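Side-chain contacts in scarecrow-like protein 3 (Arabidopsis thaliana, PDB 6KPB), which probably acts as a nuclear transcription factor in plant development and binds zinc finger proteins of the IDD family, among them JACKDAW: residues H134-F139 against H203-V208; A174-Q179 against A213-E218. All blocks are in the same frame, centred on the assembly; numbering follows the deposited sequence.

Contact 1 of 2, residues H134-F139 against H203-V208; sequences HVRRLF and HHQKEV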
ATOM      1  N   HIS A 134      -3.323   7.624  13.413  1.00 91.96           N
ATOM      2  CA  HIS A 134      -3.612   6.524  14.325  1.00 85.24           C
ATOM      3  C   HIS A 134      -2.339   5.979  14.965  1.00 77.98           C
ATOM      4  O   HIS A 134      -2.301   5.733  16.177  1.00 77.97           O
ATOM      5  CB  HIS A 134      -4.362   5.419  13.580  1.00 87.93           C
ATOM      6  CG  HIS A 134      -4.723   4.248  14.441  1.00 88.21           C
ATOM      7  ND1 HIS A 134      -5.486   4.370  15.581  1.00 93.05           N
ATOM      8  CD2 HIS A 134      -4.427   2.932  14.325  1.00 93.20           C
ATOM      9  CE1 HIS A 134      -5.644   3.181  16.133  1.00 96.39           C
ATOM     10  NE2 HIS A 134      -5.011   2.291  15.390  1.00 96.62           N
ATOM     11  N   VAL A 135      -1.281   5.788  14.173  1.00 79.31           N
ATOM     12  CA  VAL A 135      -0.061   5.208  14.726  1.00 87.22           C
ATOM     13  C   VAL A 135       0.632   6.191  15.667  1.00 82.77           C
ATOM     14  O   VAL A 135       1.254   5.777  16.653  1.00 84.83           O
ATOM     15  CB  VAL A 135       0.873   4.731  13.596  1.00 84.13           C
ATOM     16  CG1 VAL A 135       1.449   5.906  12.821  1.00 96.88           C
ATOM     17  CG2 VAL A 135       1.987   3.853  14.154  1.00 78.29           C
ATOM     18  N   ARG A 136       0.526   7.498  15.402  1.00 70.32           N
ATOM     19  CA  ARG A 136       1.091   8.480  16.326  1.00 72.19           C
ATOM     20  C   ARG A 136       0.337   8.483  17.650  1.00 76.35           C
ATOM     21  O   ARG A 136       0.943   8.647  18.714  1.00 69.91           O
ATOM     22  CB  ARG A 136       1.074   9.876  15.705  1.00 73.17           C
ATOM     23  CG  ARG A 136       1.956  10.025  14.480  1.00 80.31           C
ATOM     24  CD  ARG A 136       2.137  11.485  14.106  1.00 85.01           C
ATOM     25  NE  ARG A 136       2.416  11.649  12.683  1.00106.47           N
ATOM     26  CZ  ARG A 136       1.511  12.029  11.787  1.00112.60           C
ATOM     27  NH1 ARG A 136       0.269  12.291  12.169  1.00110.31           N
ATOM     28  NH2 ARG A 136       1.849  12.152  10.510  1.00115.68           N
ATOM     29  N   ARG A 137      -0.987   8.312  17.600  1.00 67.76           N
ATOM     30  CA  ARG A 137      -1.758   8.193  18.833  1.00 72.87           C
ATOM     31  C   ARG A 137      -1.322   6.968  19.625  1.00 80.53           C
ATOM     32  O   ARG A 137      -1.216   7.019  20.856  1.00 76.42           O
ATOM     33  CB  ARG A 137      -3.253   8.134  18.510  1.00 74.11           C
ATOM     34  CG  ARG A 137      -4.174   8.485  19.673  1.00 94.10           C
ATOM     35  CD  ARG A 137      -4.507   7.271  20.535  1.00124.70           C
ATOM     36  NE  ARG A 137      -5.521   6.412  19.928  1.00141.11           N
ATOM     37  CZ  ARG A 137      -5.873   5.220  20.400  1.00141.94           C
ATOM     38  NH1 ARG A 137      -5.290   4.733  21.488  1.00139.74           N
ATOM     39  NH2 ARG A 137      -6.808   4.509  19.783  1.00138.35           N
ATOM     40  N   LEU A 138      -1.050   5.858  18.930  1.00 86.48           N
ATOM     41  CA  LEU A 138      -0.618   4.642  19.612  1.00 86.15           C
ATOM     42  C   LEU A 138       0.729   4.837  20.297  1.00 78.68           C
ATOM     43  O   LEU A 138       0.917   4.410  21.443  1.00 75.25           O
ATOM     44  CB  LEU A 138      -0.553   3.480  18.621  1.00 85.91           C
ATOM     45  CG  LEU A 138      -1.890   2.963  18.087  1.00 85.97           C
ATOM     46  CD1 LEU A 138      -1.668   1.936  16.989  1.00 80.21           C
ATOM     47  CD2 LEU A 138      -2.721   2.371  19.217  1.00 76.50           C
ATOM     48  N   PHE A 139       1.682   5.475  19.612  1.00 71.29           N
ATOM     49  CA  PHE A 139       2.967   5.772  20.239  1.00 75.15           C
ATOM     50  C   PHE A 139       2.780   6.631  21.481  1.00 67.61           C
ATOM     51  O   PHE A 139       3.395   6.377  22.524  1.00 65.81           O
ATOM     52  CB  PHE A 139       3.889   6.465  19.235  1.00 68.39           C
ATOM     53  CG  PHE A 139       5.251   6.798  19.783  1.00 70.30           C
ATOM     54  CD1 PHE A 139       6.116   5.792  20.185  1.00 69.85           C
ATOM     55  CD2 PHE A 139       5.673   8.114  19.875  1.00 74.39           C
ATOM     56  CE1 PHE A 139       7.372   6.095  20.685  1.00 74.14           C
ATOM     57  CE2 PHE A 139       6.930   8.424  20.373  1.00 71.45           C
ATOM     58  CZ  PHE A 139       7.779   7.413  20.778  1.00 72.62           C
ATOM     59  N   HIS A 203       3.173  21.758  10.180  1.00100.85           N
ATOM     60  CA  HIS A 203       3.024  20.371   9.763  1.00103.06           C
ATOM     61  C   HIS A 203       2.843  20.353   8.253  1.00103.19           C
ATOM     62  O   HIS A 203       2.506  21.368   7.640  1.00106.28           O
ATOM     63  CB  HIS A 203       1.843  19.691  10.467  1.00104.31           C
ATOM     64  CG  HIS A 203       1.944  18.197  10.512  1.00112.36           C
ATOM     65  ND1 HIS A 203       1.394  17.382   9.545  1.00113.25           N
ATOM     66  CD2 HIS A 203       2.527  17.369  11.412  1.00110.28           C
ATOM     67  CE1 HIS A 203       1.636  16.119   9.847  1.00107.50           C
ATOM     68  NE2 HIS A 203       2.322  16.084  10.976  1.00108.15           N
ATOM     69  N   HIS A 204       3.083  19.188   7.658  1.00 98.71           N
ATOM     70  CA  HIS A 204       2.996  19.031   6.213  1.00105.50           C
ATOM     71  C   HIS A 204       1.646  18.505   5.750  1.00104.78           C
ATOM     72  O   HIS A 204       1.453  18.307   4.547  1.00110.99           O
ATOM     73  CB  HIS A 204       4.113  18.107   5.714  1.00104.45           C
ATOM     74  CG  HIS A 204       4.092  16.744   6.332  1.00126.11           C
ATOM     75  ND1 HIS A 204       4.663  16.473   7.557  1.00129.74           N
ATOM     76  CD2 HIS A 204       3.574  15.573   5.891  1.00130.73           C
ATOM     77  CE1 HIS A 204       4.495  15.195   7.846  1.00128.65           C
ATOM     78  NE2 HIS A 204       3.836  14.626   6.852  1.00129.30           N
ATOM     79  N   GLN A 205       0.705  18.282   6.666  1.00 97.69           N
ATOM     80  CA  GLN A 205      -0.606  17.740   6.328  1.00102.08           C
ATOM     81  C   GLN A 205      -1.678  18.631   6.934  1.00105.79           C
ATOM     82  O   GLN A 205      -1.675  18.872   8.146  1.00115.00           O
ATOM     83  CB  GLN A 205      -0.744  16.298   6.824  1.00103.60           C
ATOM     84  CG  GLN A 205       0.173  15.319   6.101  1.00107.63           C
ATOM     85  CD  GLN A 205       0.297  13.985   6.810  1.00117.83           C
ATOM     86  OE1 GLN A 205      -0.338  13.757   7.839  1.00121.71           O
ATOM     87  NE2 GLN A 205       1.115  13.095   6.262  1.00117.32           N
ATOM     88  N   LYS A 206      -2.591  19.118   6.089  1.00107.67           N
ATOM     89  CA  LYS A 206      -3.643  20.017   6.559  1.00111.60           C
ATOM     90  C   LYS A 206      -4.534  19.345   7.596  1.00111.62           C
ATOM     91  O   LYS A 206      -4.871  19.954   8.611  1.00119.31           O
ATOM     92  CB  LYS A 206      -4.487  20.512   5.382  1.00121.36           C
ATOM     93  CG  LYS A 206      -4.256  21.971   5.025  1.00131.06           C
ATOM     94  CD  LYS A 206      -5.566  22.678   4.717  1.00135.58           C
ATOM     95  CE  LYS A 206      -6.114  23.386   5.945  1.00136.06           C
ATOM     96  NZ  LYS A 206      -5.498  24.729   6.132  1.00136.18           N
ATOM     97  N   GLU A 207      -4.922  18.091   7.349  1.00106.92           N
ATOM     98  CA  GLU A 207      -5.846  17.400   8.245  1.00114.06           C
ATOM     99  C   GLU A 207      -5.312  17.331   9.669  1.00107.78           C
ATOM    100  O   GLU A 207      -6.090  17.398  10.628  1.00108.29           O
ATOM    101  CB  GLU A 207      -6.130  15.992   7.720  1.00121.38           C
ATOM    102  CG  GLU A 207      -6.670  15.945   6.297  1.00127.40           C
ATOM    103  CD  GLU A 207      -5.572  15.896   5.249  1.00128.32           C
ATOM    104  OE1 GLU A 207      -5.823  15.349   4.157  1.00126.45           O
ATOM    105  OE2 GLU A 207      -4.459  16.397   5.517  1.00126.20           O
ATOM    106  N   VAL A 208      -3.994  17.200   9.830  1.00101.92           N
ATOM    107  CA  VAL A 208      -3.407  17.194  11.166  1.00100.38           C
ATOM    108  C   VAL A 208      -3.561  18.562  11.820  1.00 97.93           C
ATOM    109  O   VAL A 208      -3.863  18.664  13.015  1.00 95.96           O
ATOM    110  CB  VAL A 208      -1.932  16.762  11.092  1.00106.54           C
ATOM    111  CG1 VAL A 208      -1.313  16.733  12.478  1.00109.31           C
ATOM    112  CG2 VAL A 208      -1.815  15.402  10.424  1.00106.87           C
TER
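Arg136 reaches out from helix 129-142 and sets its guanidinium among His203, Gln205 and Val208, a worked example of how one long side chain can span a gap that backbones leave wide. The nearest CA atoms, those of Arg136 and Val208, are 11.1 Å apart. An extended run from CG to NE, started by a CG that lies beside the backbone N (chi1 -65°), carries the guanidinium about half-way across. At its end NH2 stands 4.0 Å from NE2 of His203. The imidazole comes edge first over one face of the guanidinium, with the two planes nearly perpendicular at 80°. At the guanidinium's edge lies OE1 of Gln205, 3.8 Å from NH2 of Arg136, which is proximity and not a hydrogen bond. The other amide atom of Gln205, NE2, is hydrogen-bonded to Glu132 on the arginine's own helix, and this helps fix which end of the amide is turned to Arg136. The third partner is apolar: CG2 of Val208 approaches NH1 of Arg136 to 4.1 Å.

The histidine is packed on both faces. Val208 CG1 sits over the centre of one side of the His203 ring, and His204 ND1 lies over the rim of the other. The backbone N of Gln205 donates a bent hydrogen bond to ND1 of His203 at 3.1 Å; with ND1 engaged there, the NE2-CE1 edge of the ring faces Arg136. The same backbone segment serves as the helix start, Gln205 holding the N-cap position.

The site is a beta-alpha junction of a Rossmann-like sheet: strand 196-203 ends at His203, a short turn follows, and helix 206-223 begins. Helix 129-142 packs beside this end of the parallel strands, and Arg136 is one of the side chains that reach across.

Contact 2 of 2, residues A174-Q179 against A213-E218; sequences ASEPAQ and AHRLIE
The guanidinium of Arg215 has the Glu176 carboxylate at its edge, near its plane, and the ring of Pro177 coming at it obliquely. Glu176 OE2 lies 4.4 Å from Arg215 NH1, too far for a salt bridge, though the opposite charges may still attract at this range. The same OE2 has a second task: it accepts a weak capping bond from Ala178 N at 3.3 Å, in the turn that leads into helix 178-189. CG anti to the backbone N (chi1 178°) and a turn at chi2 (61°) bring the Glu176 carboxylate to that N-H.

Pro177 carries most of the contact from its segment, its CB pointing toward helix 206-223. Its CG is modelled very close to NH1 of Arg215, and since the arginine chain is also bent at an unusual chi2 of 123°, the exact position of that guanidinium is doubtful. Firmer is the contact with the next residue of the helix, Leu216, which turns a methyl to the proline: CD2 of Leu216 is 3.9 Å from the carbonyl O of Pro177 and 4.3 Å from its CB.

Among the surrounding elements, Pro177 also rests on Met212, one turn before Leu216 on helix 206-223, while Leu216 reaches Phe227 and Phe229 of strand 227-233. Glu176 touches Tyr150 of helix 145-160, and Ala178 meets Phe140 of helix 129-142.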
ATOM      1  N   ALA A 174       3.417  19.907  14.834  1.00 83.23           N
ATOM      2  CA  ALA A 174       2.124  20.043  15.503  1.00 92.36           C
ATOM      3  C   ALA A 174       1.208  18.885  15.104  1.00 93.21           C
ATOM      4  O   ALA A 174       0.247  19.031  14.348  1.00 90.61           O
ATOM      5  CB  ALA A 174       1.503  21.393  15.171  1.00 94.16           C
ATOM      6  N   SER A 175       1.524  17.713  15.650  1.00 97.47           N
ATOM      7  CA  SER A 175       0.773  16.494  15.370  1.00 95.07           C
ATOM      8  C   SER A 175      -0.139  16.062  16.507  1.00103.56           C
ATOM      9  O   SER A 175      -1.249  15.590  16.251  1.00117.38           O
ATOM     10  CB  SER A 175       1.736  15.350  15.029  1.00 99.10           C
ATOM     11  OG  SER A 175       2.805  15.284  15.958  1.00107.54           O
ATOM     12  N   GLU A 176       0.288  16.216  17.759  1.00 95.65           N
ATOM     13  CA  GLU A 176      -0.516  15.791  18.900  1.00 90.04           C
ATOM     14  C   GLU A 176      -0.986  17.002  19.693  1.00 89.73           C
ATOM     15  O   GLU A 176      -0.154  17.707  20.287  1.00 86.19           O
ATOM     16  CB  GLU A 176       0.282  14.845  19.800  1.00 77.99           C
ATOM     17  CG  GLU A 176      -0.483  14.396  21.033  1.00 87.62           C
ATOM     18  CD  GLU A 176      -1.743  13.631  20.684  1.00106.60           C
ATOM     19  OE1 GLU A 176      -1.645  12.626  19.949  1.00109.10           O
ATOM     20  OE2 GLU A 176      -2.834  14.043  21.136  1.00111.64           O
ATOM     21  N   PRO A 177      -2.291  17.285  19.739  1.00 83.83           N
ATOM     22  CA  PRO A 177      -2.770  18.444  20.510  1.00 81.72           C
ATOM     23  C   PRO A 177      -2.690  18.265  22.018  1.00 85.29           C
ATOM     24  O   PRO A 177      -2.887  19.251  22.742  1.00 93.37           O
ATOM     25  CB  PRO A 177      -4.224  18.595  20.045  1.00 84.44           C
ATOM     26  CG  PRO A 177      -4.616  17.236  19.585  1.00 81.04           C
ATOM     27  CD  PRO A 177      -3.377  16.631  18.988  1.00 91.65           C
ATOM     28  N   ALA A 178      -2.406  17.058  22.517  1.00 89.94           N
ATOM     29  CA  ALA A 178      -2.309  16.849  23.958  1.00 86.22           C
ATOM     30  C   ALA A 178      -1.183  17.657  24.588  1.00 87.47           C
ATOM     31  O   ALA A 178      -1.233  17.943  25.789  1.00 87.63           O
ATOM     32  CB  ALA A 178      -2.108  15.363  24.260  1.00 72.44           C
ATOM     33  N   GLN A 179      -0.170  18.029  23.804  1.00 86.49           N
ATOM     34  CA  GLN A 179       0.944  18.800  24.343  1.00 85.61           C
ATOM     35  C   GLN A 179       0.492  20.178  24.810  1.00 88.33           C
ATOM     36  O   GLN A 179       0.906  20.644  25.878  1.00 93.08           O
ATOM     37  CB  GLN A 179       2.045  18.926  23.291  1.00 86.26           C
ATOM     38  CG  GLN A 179       3.207  19.813  23.701  1.00 88.82           C
ATOM     39  CD  GLN A 179       4.300  19.851  22.651  1.00101.51           C
ATOM     40  OE1 GLN A 179       4.050  19.603  21.471  1.00109.95           O
ATOM     41  NE2 GLN A 179       5.521  20.154  23.075  1.00 98.21           N
ATOM     42  N   ALA A 213      -6.141  22.480  15.497  1.00102.75           N
ATOM     43  CA  ALA A 213      -6.775  23.791  15.598  1.00 90.44           C
ATOM     44  C   ALA A 213      -8.165  23.683  16.207  1.00101.78           C
ATOM     45  O   ALA A 213      -8.524  24.451  17.106  1.00116.79           O
ATOM     46  CB  ALA A 213      -6.841  24.448  14.220  1.00 86.15           C
ATOM     47  N   HIS A 214      -8.964  22.726  15.728  1.00 96.71           N
ATOM     48  CA  HIS A 214     -10.312  22.553  16.261  1.00104.81           C
ATOM     49  C   HIS A 214     -10.282  22.214  17.745  1.00105.05           C
ATOM     50  O   HIS A 214     -11.066  22.761  18.531  1.00101.97           O
ATOM     51  CB  HIS A 214     -11.051  21.463  15.481  1.00108.29           C
ATOM     52  CG  HIS A 214     -12.393  21.119  16.049  1.00114.93           C
ATOM     53  ND1 HIS A 214     -12.577  20.104  16.962  1.00118.05           N
ATOM     54  CD2 HIS A 214     -13.616  21.658  15.834  1.00119.33           C
ATOM     55  CE1 HIS A 214     -13.856  20.030  17.285  1.00119.94           C
ATOM     56  NE2 HIS A 214     -14.508  20.962  16.613  1.00121.15           N
ATOM     57  N   ARG A 215      -9.380  21.319  18.152  1.00 99.27           N
ATOM     58  CA  ARG A 215      -9.348  20.900  19.548  1.00 96.20           C
ATOM     59  C   ARG A 215      -8.821  22.008  20.450  1.00101.82           C
ATOM     60  O   ARG A 215      -9.308  22.179  21.567  1.00100.68           O
ATOM     61  CB  ARG A 215      -8.491  19.642  19.708  1.00 95.34           C
ATOM     62  CG  ARG A 215      -8.777  18.852  20.974  1.00111.82           C
ATOM     63  CD  ARG A 215      -9.152  17.414  20.652  1.00108.88           C
ATOM     64  NE  ARG A 215      -8.838  16.508  21.753  1.00116.48           N
ATOM     65  CZ  ARG A 215      -7.731  15.775  21.825  1.00118.18           C
ATOM     66  NH1 ARG A 215      -6.828  15.840  20.858  1.00118.34           N
ATOM     67  NH2 ARG A 215      -7.530  14.977  22.865  1.00121.92           N
ATOM     68  N   LEU A 216      -7.828  22.766  19.979  1.00102.13           N
ATOM     69  CA  LEU A 216      -7.254  23.822  20.809  1.00 91.91           C
ATOM     70  C   LEU A 216      -8.220  24.991  20.970  1.00 95.42           C
ATOM     71  O   LEU A 216      -8.381  25.520  22.076  1.00104.72           O
ATOM     72  CB  LEU A 216      -5.926  24.291  20.218  1.00 84.79           C
ATOM     73  CG  LEU A 216      -4.795  23.260  20.203  1.00 86.02           C
ATOM     74  CD1 LEU A 216      -3.474  23.912  19.822  1.00 82.23           C
ATOM     75  CD2 LEU A 216      -4.680  22.548  21.544  1.00 84.52           C
ATOM     76  N   ILE A 217      -8.870  25.412  19.880  1.00100.38           N
ATOM     77  CA  ILE A 217      -9.840  26.501  19.976  1.00100.20           C
ATOM     78  C   ILE A 217     -11.013  26.091  20.854  1.00104.29           C
ATOM     79  O   ILE A 217     -11.527  26.891  21.645  1.00106.67           O
ATOM     80  CB  ILE A 217     -10.311  26.932  18.572  1.00 93.93           C
ATOM     81  CG1 ILE A 217      -9.142  27.476  17.751  1.00 95.01           C
ATOM     82  CG2 ILE A 217     -11.412  27.979  18.670  1.00 83.08           C
ATOM     83  CD1 ILE A 217      -9.542  27.939  16.363  1.00103.01           C
ATOM     84  N   GLU A 218     -11.449  24.833  20.736  1.00115.12           N
ATOM     85  CA  GLU A 218     -12.569  24.355  21.539  1.00116.02           C
ATOM     86  C   GLU A 218     -12.242  24.398  23.026  1.00107.63           C
ATOM     87  O   GLU A 218     -13.082  24.790  23.844  1.00108.26           O
ATOM     88  CB  GLU A 218     -12.947  22.936  21.115  1.00124.94           C
ATOM     89  CG  GLU A 218     -14.222  22.410  21.750  1.00130.55           C
ATOM     90  CD  GLU A 218     -14.464  20.949  21.430  1.00131.80           C
ATOM     91  OE1 GLU A 218     -13.476  20.193  21.326  1.00128.47           O
ATOM     92  OE2 GLU A 218     -15.641  20.557  21.275  1.00134.79           O
TER

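Contact 1 and contact 2 are successive points along helix 206-223, the first at its start and the second further on, with centres about 11 Å apart. What joins them is the loop that precedes helix 178-189. Val208 CG1 packs 3.3 Å from Ala174 O and 3.6 Å from Ser175 CA, and Arg136 CD lies 4.0 Å from Ser175 CB, so the arginine of contact 1 also runs beside the loop of contact 2. A backbone hydrogen bond between Ala174 and Val202 ties this loop to the strand that ends at His203. The four segments alternate along the chain, and the two contacts therefore cross in sequence.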